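Local coordinates for protein hydrogenase maturation factor (Thermoanaerobacter tengcongensis, PDB 3VTI) that probably accepts a carbamoyl group from HypF on sulfur and dehydrates it with ATP to a nitrile (thiocyanate) during [NiFe]-hydrogenase maturation, at residues C[45-59]-C[171-183]. Residues are numbered along the deposited sequence; the frame is centred on the assembly and turned at random.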
ATOM      1  N   PRO C  45       2.571  12.817 -16.161  1.00 51.41           N
ATOM      2  CA  PRO C  45       1.948  13.472 -17.307  1.00 51.71           C
ATOM      3  C   PRO C  45       0.638  12.787 -17.720  1.00 50.18           C
ATOM      4  O   PRO C  45       0.600  11.567 -17.914  1.00 48.90           O
ATOM      5  CB  PRO C  45       3.009  13.329 -18.396  1.00 52.50           C
ATOM      6  CG  PRO C  45       4.298  13.365 -17.640  1.00 53.80           C
ATOM      7  CD  PRO C  45       4.008  12.573 -16.389  1.00 52.87           C
ATOM      8  N   GLY C  46      -0.431  13.575 -17.809  1.00 50.18           N
ATOM      9  CA  GLY C  46      -1.715  13.082 -18.278  1.00 48.95           C
ATOM     10  C   GLY C  46      -2.631  12.521 -17.203  1.00 47.97           C
ATOM     11  O   GLY C  46      -3.760  12.112 -17.503  1.00 47.17           O
ATOM     12  N   GLY C  47      -2.156  12.489 -15.959  1.00 47.89           N
ATOM     13  CA  GLY C  47      -2.971  11.989 -14.864  1.00 46.61           C
ATOM     14  C   GLY C  47      -2.329  11.922 -13.492  1.00 47.38           C
ATOM     15  O   GLY C  47      -1.274  12.524 -13.230  1.00 48.49           O
ATOM     16  N   ASP C  48      -3.010  11.199 -12.605  1.00 46.48           N
ATOM     17  CA  ASP C  48      -2.528  10.912 -11.262  1.00 46.92           C
ATOM     18  C   ASP C  48      -3.220   9.661 -10.709  1.00 45.25           C
ATOM     19  O   ASP C  48      -4.136   9.133 -11.344  1.00 43.92           O
ATOM     20  CB  ASP C  48      -2.706  12.125 -10.333  1.00 48.48           C
ATOM     21  CG  ASP C  48      -4.142  12.584 -10.233  1.00 49.23           C
ATOM     22  OD1 ASP C  48      -4.396  13.794 -10.442  1.00 50.91           O
ATOM     23  OD2 ASP C  48      -5.014  11.740  -9.934  1.00 49.24           O
ATOM     24  N   ILE C  49      -2.787   9.207  -9.530  1.00 45.08           N
ATOM     25  CA  ILE C  49      -3.316   7.988  -8.908  1.00 43.28           C
ATOM     26  C   ILE C  49      -4.832   8.039  -8.677  1.00 42.85           C
ATOM     27  O   ILE C  49      -5.503   7.008  -8.702  1.00 41.45           O
ATOM     28  CB  ILE C  49      -2.560   7.651  -7.586  1.00 44.43           C
ATOM     29  CG1 ILE C  49      -2.963   6.261  -7.054  1.00 42.72           C
ATOM     30  CG2 ILE C  49      -2.740   8.769  -6.541  1.00 44.29           C
ATOM     31  CD1 ILE C  49      -2.011   5.673  -6.019  1.00 41.58           C
ATOM     32  N   GLY C  50      -5.360   9.244  -8.464  1.00 43.71           N
ATOM     33  CA  GLY C  50      -6.782   9.443  -8.210  1.00 43.63           C
ATOM     34  C   GLY C  50      -7.646   9.178  -9.426  1.00 43.42           C
ATOM     35  O   GLY C  50      -8.641   8.444  -9.343  1.00 43.01           O
ATOM     36  N   LYS C  51      -7.267   9.774 -10.559  1.00 43.65           N
ATOM     37  CA  LYS C  51      -8.000   9.611 -11.806  1.00 42.99           C
ATOM     38  C   LYS C  51      -7.929   8.153 -12.234  1.00 41.95           C
ATOM     39  O   LYS C  51      -8.902   7.581 -12.741  1.00 41.50           O
ATOM     40  CB  LYS C  51      -7.408  10.507 -12.890  1.00 43.59           C
ATOM     41  CG  LYS C  51      -8.250  10.578 -14.134  1.00 44.08           C
ATOM     42  CD  LYS C  51      -7.648  11.512 -15.175  1.00 47.76           C
ATOM     43  CE  LYS C  51      -8.585  11.637 -16.378  1.00 49.27           C
ATOM     44  NZ  LYS C  51      -7.903  12.189 -17.584  1.00 52.79           N
ATOM     45  N   LEU C  52      -6.757   7.568 -12.013  1.00 41.54           N
ATOM     46  CA  LEU C  52      -6.483   6.178 -12.319  1.00 40.23           C
ATOM     47  C   LEU C  52      -7.388   5.236 -11.524  1.00 39.61           C
ATOM     48  O   LEU C  52      -8.004   4.332 -12.084  1.00 38.97           O
ATOM     49  CB  LEU C  52      -5.014   5.901 -12.024  1.00 40.30           C
ATOM     50  CG  LEU C  52      -4.393   4.564 -12.392  1.00 40.68           C
ATOM     51  CD1 LEU C  52      -4.790   4.142 -13.802  1.00 40.15           C
ATOM     52  CD2 LEU C  52      -2.868   4.625 -12.234  1.00 41.05           C
ATOM     53  N   ALA C  53      -7.476   5.467 -10.217  1.00 40.01           N
ATOM     54  CA  ALA C  53      -8.248   4.620  -9.320  1.00 39.10           C
ATOM     55  C   ALA C  53      -9.727   4.547  -9.727  1.00 38.70           C
ATOM     56  O   ALA C  53     -10.370   3.505  -9.578  1.00 38.11           O
ATOM     57  CB  ALA C  53      -8.106   5.118  -7.903  1.00 39.26           C
ATOM     58  N   VAL C  54     -10.262   5.656 -10.226  1.00 38.86           N
ATOM     59  CA  VAL C  54     -11.657   5.700 -10.638  1.00 39.31           C
ATOM     60  C   VAL C  54     -11.819   5.037 -12.007  1.00 38.69           C
ATOM     61  O   VAL C  54     -12.560   4.072 -12.147  1.00 38.71           O
ATOM     62  CB  VAL C  54     -12.211   7.147 -10.675  1.00 40.18           C
ATOM     63  CG1 VAL C  54     -13.662   7.159 -11.134  1.00 40.13           C
ATOM     64  CG2 VAL C  54     -12.095   7.790  -9.305  1.00 41.55           C
ATOM     65  N   CYS C  55     -11.098   5.550 -12.994  1.00 38.65           N
ATOM     66  CA  CYS C  55     -11.207   5.102 -14.367  1.00 38.43           C
ATOM     67  C   CYS C  55     -11.030   3.602 -14.528  1.00 37.88           C
ATOM     68  O   CYS C  55     -11.829   2.938 -15.205  1.00 37.51           O
ATOM     69  CB  CYS C  55     -10.224   5.873 -15.245  1.00 38.88           C
ATOM     70  SG  CYS C  55     -10.730   7.611 -15.453  1.00 40.52           S
ATOM     71  N   GLY C  56      -9.998   3.068 -13.883  1.00 37.40           N
ATOM     72  CA  GLY C  56      -9.694   1.646 -13.983  1.00 36.58           C
ATOM     73  C   GLY C  56     -10.836   0.755 -13.549  1.00 36.05           C
ATOM     74  O   GLY C  56     -11.121  -0.258 -14.173  1.00 35.87           O
ATOM     75  N   THR C  57     -11.486   1.138 -12.462  1.00 36.42           N
ATOM     76  CA  THR C  57     -12.606   0.379 -11.935  1.00 36.69           C
ATOM     77  C   THR C  57     -13.901   0.654 -12.695  1.00 37.25           C
ATOM     78  O   THR C  57     -14.736  -0.241 -12.846  1.00 37.69           O
ATOM     79  CB  THR C  57     -12.773   0.645 -10.451  1.00 37.13           C
ATOM     80  OG1 THR C  57     -11.673   0.043  -9.757  1.00 36.87           O
ATOM     81  CG2 THR C  57     -14.081   0.068  -9.937  1.00 37.40           C
ATOM     82  N   VAL C  58     -14.063   1.881 -13.185  1.00 37.33           N
ATOM     83  CA  VAL C  58     -15.185   2.200 -14.051  1.00 37.78           C
ATOM     84  C   VAL C  58     -15.073   1.331 -15.303  1.00 37.87           C
ATOM     85  O   VAL C  58     -16.047   0.726 -15.750  1.00 38.33           O
ATOM     86  CB  VAL C  58     -15.215   3.716 -14.404  1.00 38.68           C
ATOM     87  CG1 VAL C  58     -16.097   3.996 -15.645  1.00 38.31           C
ATOM     88  CG2 VAL C  58     -15.667   4.548 -13.190  1.00 37.03           C
ATOM     89  N   ASN C  59     -13.860   1.241 -15.838  1.00 37.67           N
ATOM     90  CA  ASN C  59     -13.595   0.440 -17.018  1.00 37.76           C
ATOM     91  C   ASN C  59     -13.863  -1.043 -16.781  1.00 38.38           C
ATOM     92  O   ASN C  59     -14.631  -1.670 -17.533  1.00 38.72           O
ATOM     93  CB  ASN C  59     -12.182   0.703 -17.536  1.00 37.21           C
ATOM     94  CG  ASN C  59     -12.006   2.146 -18.029  1.00 38.22           C
ATOM     95  OD1 ASN C  59     -12.994   2.843 -18.322  1.00 37.48           O
ATOM     96  ND2 ASN C  59     -10.753   2.598 -18.123  1.00 36.54           N
ATOM     97  N   THR C 171      10.001  13.775 -27.491  1.00 72.60           N
ATOM     98  CA  THR C 171       8.618  14.188 -27.263  1.00 70.58           C
ATOM     99  C   THR C 171       8.142  13.686 -25.881  1.00 68.02           C
ATOM    100  O   THR C 171       8.272  12.493 -25.575  1.00 66.75           O
ATOM    101  CB  THR C 171       7.679  13.620 -28.363  1.00 69.41           C
ATOM    102  OG1 THR C 171       8.392  13.518 -29.601  1.00 71.77           O
ATOM    103  CG2 THR C 171       6.441  14.499 -28.550  1.00 68.71           C
ATOM    104  N   PRO C 172       7.598  14.588 -25.038  1.00 67.15           N
ATOM    105  CA  PRO C 172       7.012  14.103 -23.786  1.00 64.69           C
ATOM    106  C   PRO C 172       5.814  13.183 -24.065  1.00 61.77           C
ATOM    107  O   PRO C 172       5.034  13.428 -24.997  1.00 61.15           O
ATOM    108  CB  PRO C 172       6.566  15.390 -23.077  1.00 65.41           C
ATOM    109  CG  PRO C 172       6.446  16.413 -24.161  1.00 67.13           C
ATOM    110  CD  PRO C 172       7.489  16.052 -25.173  1.00 68.81           C
ATOM    111  N   ILE C 173       5.703  12.118 -23.275  1.00 59.62           N
ATOM    112  CA  ILE C 173       4.635  11.143 -23.425  1.00 56.93           C
ATOM    113  C   ILE C 173       3.648  11.292 -22.279  1.00 55.35           C
ATOM    114  O   ILE C 173       4.042  11.338 -21.111  1.00 55.48           O
ATOM    115  CB  ILE C 173       5.187   9.694 -23.522  1.00 56.31           C
ATOM    116  CG1 ILE C 173       5.871   9.498 -24.874  1.00 57.96           C
ATOM    117  CG2 ILE C 173       4.069   8.667 -23.384  1.00 54.41           C
ATOM    118  CD1 ILE C 173       7.015   8.529 -24.868  1.00 59.61           C
ATOM    119  N   PHE C 174       2.370  11.381 -22.636  1.00 53.90           N
ATOM    120  CA  PHE C 174       1.282  11.523 -21.677  1.00 52.26           C
ATOM    121  C   PHE C 174       0.518  10.225 -21.520  1.00 49.98           C
ATOM    122  O   PHE C 174       0.357   9.464 -22.474  1.00 49.27           O
ATOM    123  CB  PHE C 174       0.326  12.625 -22.124  1.00 52.82           C
ATOM    124  CG  PHE C 174       0.925  13.997 -22.070  1.00 55.51           C
ATOM    125  CD1 PHE C 174       1.704  14.475 -23.123  1.00 56.81           C
ATOM    126  CD2 PHE C 174       0.724  14.812 -20.954  1.00 56.35           C
ATOM    127  CE1 PHE C 174       2.269  15.748 -23.065  1.00 59.34           C
ATOM    128  CE2 PHE C 174       1.286  16.090 -20.884  1.00 57.86           C
ATOM    129  CZ  PHE C 174       2.056  16.558 -21.940  1.00 59.68           C
ATOM    130  N   SER C 175       0.051   9.984 -20.299  1.00 48.68           N
ATOM    131  CA  SER C 175      -0.814   8.856 -20.006  1.00 46.63           C
ATOM    132  C   SER C 175      -2.176   9.039 -20.664  1.00 46.04           C
ATOM    133  O   SER C 175      -2.593  10.159 -20.939  1.00 46.89           O
ATOM    134  CB  SER C 175      -0.978   8.699 -18.506  1.00 46.04           C
ATOM    135  OG  SER C 175      -1.851   7.633 -18.212  1.00 44.57           O
ATOM    136  N   ASP C 176      -2.860   7.930 -20.915  1.00 45.01           N
ATOM    137  CA  ASP C 176      -4.117   7.950 -21.652  1.00 44.89           C
ATOM    138  C   ASP C 176      -5.326   7.740 -20.744  1.00 44.30           C
ATOM    139  O   ASP C 176      -6.427   7.521 -21.244  1.00 44.21           O
ATOM    140  CB  ASP C 176      -4.101   6.890 -22.760  1.00 44.45           C
ATOM    141  CG  ASP C 176      -4.025   5.458 -22.221  1.00 43.73           C
ATOM    142  OD1 ASP C 176      -3.657   5.259 -21.048  1.00 42.08           O
ATOM    143  OD2 ASP C 176      -4.336   4.515 -22.986  1.00 45.17           O
ATOM    144  N   VAL C 177      -5.109   7.800 -19.422  1.00 44.01           N
ATOM    145  CA  VAL C 177      -6.155   7.554 -18.418  0.50 43.05           C
ATOM    146  C   VAL C 177      -7.464   8.210 -18.800  1.00 43.03           C
ATOM    147  O   VAL C 177      -7.536   9.437 -18.990  1.00 44.15           O
ATOM    148  CB  VAL C 177      -5.766   8.073 -17.014  1.00 43.48           C
ATOM    149  CG1 VAL C 177      -6.648   7.433 -15.945  1.00 42.26           C
ATOM    150  CG2 VAL C 177      -4.328   7.778 -16.727  1.00 44.52           C
ATOM    151  N   ALA C 178      -8.495   7.378 -18.902  1.00 42.14           N
ATOM    152  CA  ALA C 178      -9.830   7.800 -19.309  1.00 42.33           C
ATOM    153  C   ALA C 178     -10.882   6.775 -18.885  1.00 41.71           C
ATOM    154  O   ALA C 178     -10.581   5.580 -18.802  1.00 40.82           O
ATOM    155  CB  ALA C 178      -9.875   8.015 -20.816  1.00 42.75           C
ATOM    156  N   PRO C 179     -12.114   7.241 -18.586  1.00 42.33           N
ATOM    157  CA  PRO C 179     -13.237   6.325 -18.386  1.00 42.10           C
ATOM    158  C   PRO C 179     -13.865   6.003 -19.733  1.00 42.53           C
ATOM    159  O   PRO C 179     -14.165   6.911 -20.517  1.00 43.33           O
ATOM    160  CB  PRO C 179     -14.200   7.140 -17.520  1.00 43.11           C
ATOM    161  CG  PRO C 179     -13.955   8.561 -17.926  1.00 43.57           C
ATOM    162  CD  PRO C 179     -12.501   8.646 -18.344  1.00 43.54           C
ATOM    163  N   LEU C 180     -14.050   4.716 -19.998  1.00 42.21           N
ATOM    164  CA  LEU C 180     -14.485   4.256 -21.315  1.00 42.80           C
ATOM    165  C   LEU C 180     -15.909   3.746 -21.317  1.00 43.29           C
ATOM    166  O   LEU C 180     -16.386   3.219 -22.323  1.00 44.36           O
ATOM    167  CB  LEU C 180     -13.557   3.157 -21.837  1.00 42.37           C
ATOM    168  CG  LEU C 180     -12.088   3.516 -22.065  1.00 42.99           C
ATOM    169  CD1 LEU C 180     -11.309   2.245 -22.273  1.00 42.36           C
ATOM    170  CD2 LEU C 180     -11.914   4.471 -23.254  1.00 45.33           C
ATOM    171  N   ASN C 181     -16.598   3.895 -20.195  1.00 43.26           N
ATOM    172  CA  ASN C 181     -17.965   3.409 -20.106  1.00 44.01           C
ATOM    173  C   ASN C 181     -18.897   4.058 -21.134  1.00 45.15           C
ATOM    174  O   ASN C 181     -19.856   3.423 -21.569  1.00 46.42           O
ATOM    175  CB  ASN C 181     -18.508   3.578 -18.693  1.00 43.96           C
ATOM    176  CG  ASN C 181     -18.556   5.019 -18.255  1.00 44.55           C
ATOM    177  OD1 ASN C 181     -17.610   5.779 -18.465  1.00 44.06           O
ATOM    178  ND2 ASN C 181     -19.664   5.406 -17.637  1.00 45.43           N
ATOM    179  N   GLY C 182     -18.602   5.304 -21.518  1.00 45.15           N
ATOM    180  CA  GLY C 182     -19.338   6.011 -22.565  1.00 46.40           C
ATOM    181  C   GLY C 182     -19.142   5.374 -23.932  1.00 46.95           C
ATOM    182  O   GLY C 182     -20.110   5.161 -24.676  1.00 48.55           O
ATOM    183  N   LEU C 183     -17.889   5.055 -24.259  1.00 45.62           N
ATOM    184  CA  LEU C 183     -17.552   4.370 -25.496  1.00 45.63           C
ATOM    185  C   LEU C 183     -18.160   2.959 -25.543  1.00 45.64           C
ATOM    186  O   LEU C 183     -18.714   2.539 -26.568  1.00 46.61           O
ATOM    187  CB  LEU C 183     -16.032   4.325 -25.668  1.00 44.86           C
ATOM    188  CG  LEU C 183     -15.405   3.587 -26.853  1.00 44.54           C
ATOM    189  CD1 LEU C 183     -14.205   4.331 -27.372  1.00 45.03           C
ATOM    190  CD2 LEU C 183     -15.001   2.201 -26.443  1.00 43.38           C
TER
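The ring of F174 meets the backbone N of G46 at its edge, near the ring plane, with CD2 3.6 Å from that nitrogen, while CB of P45 comes to it obliquely. The second flat group is the carboxamide of N59, where helix 49-60 of the AIR-synthase-like N-terminal domain receives the loop 171-180 from the C-terminal half. Its ND2 donates to A178 O almost straight (167°), with that oxygen in the amide plane; its OD1 accepts from L180 N at 2.7 Å. Two bonds to one run of backbone fix the rotation of the amide, and chi1 of -65°, CG anti to the carbonyl carbon, brings it there. A leucine here would probably leave A178 O and L180 N without these mates and the loop free to shift against the helix. The N59 side chain also lies about 4 Å from that of D199, a magnesium ligand.

Between these ends, CG1 of V177 rests 3.8 Å from CA of L52, and SG of C55 packs 3.5 Å from CD of P179. The extended K51 chain runs antiparallel to the V177 side chain, its CG 4.0 Å from V177 CG1. At the loop end, S175 N donates to P45 O at 2.9 Å. Finally, NZ of K51 reaches V177 O at 3.1 Å from above the carbonyl plane, 36° out of it.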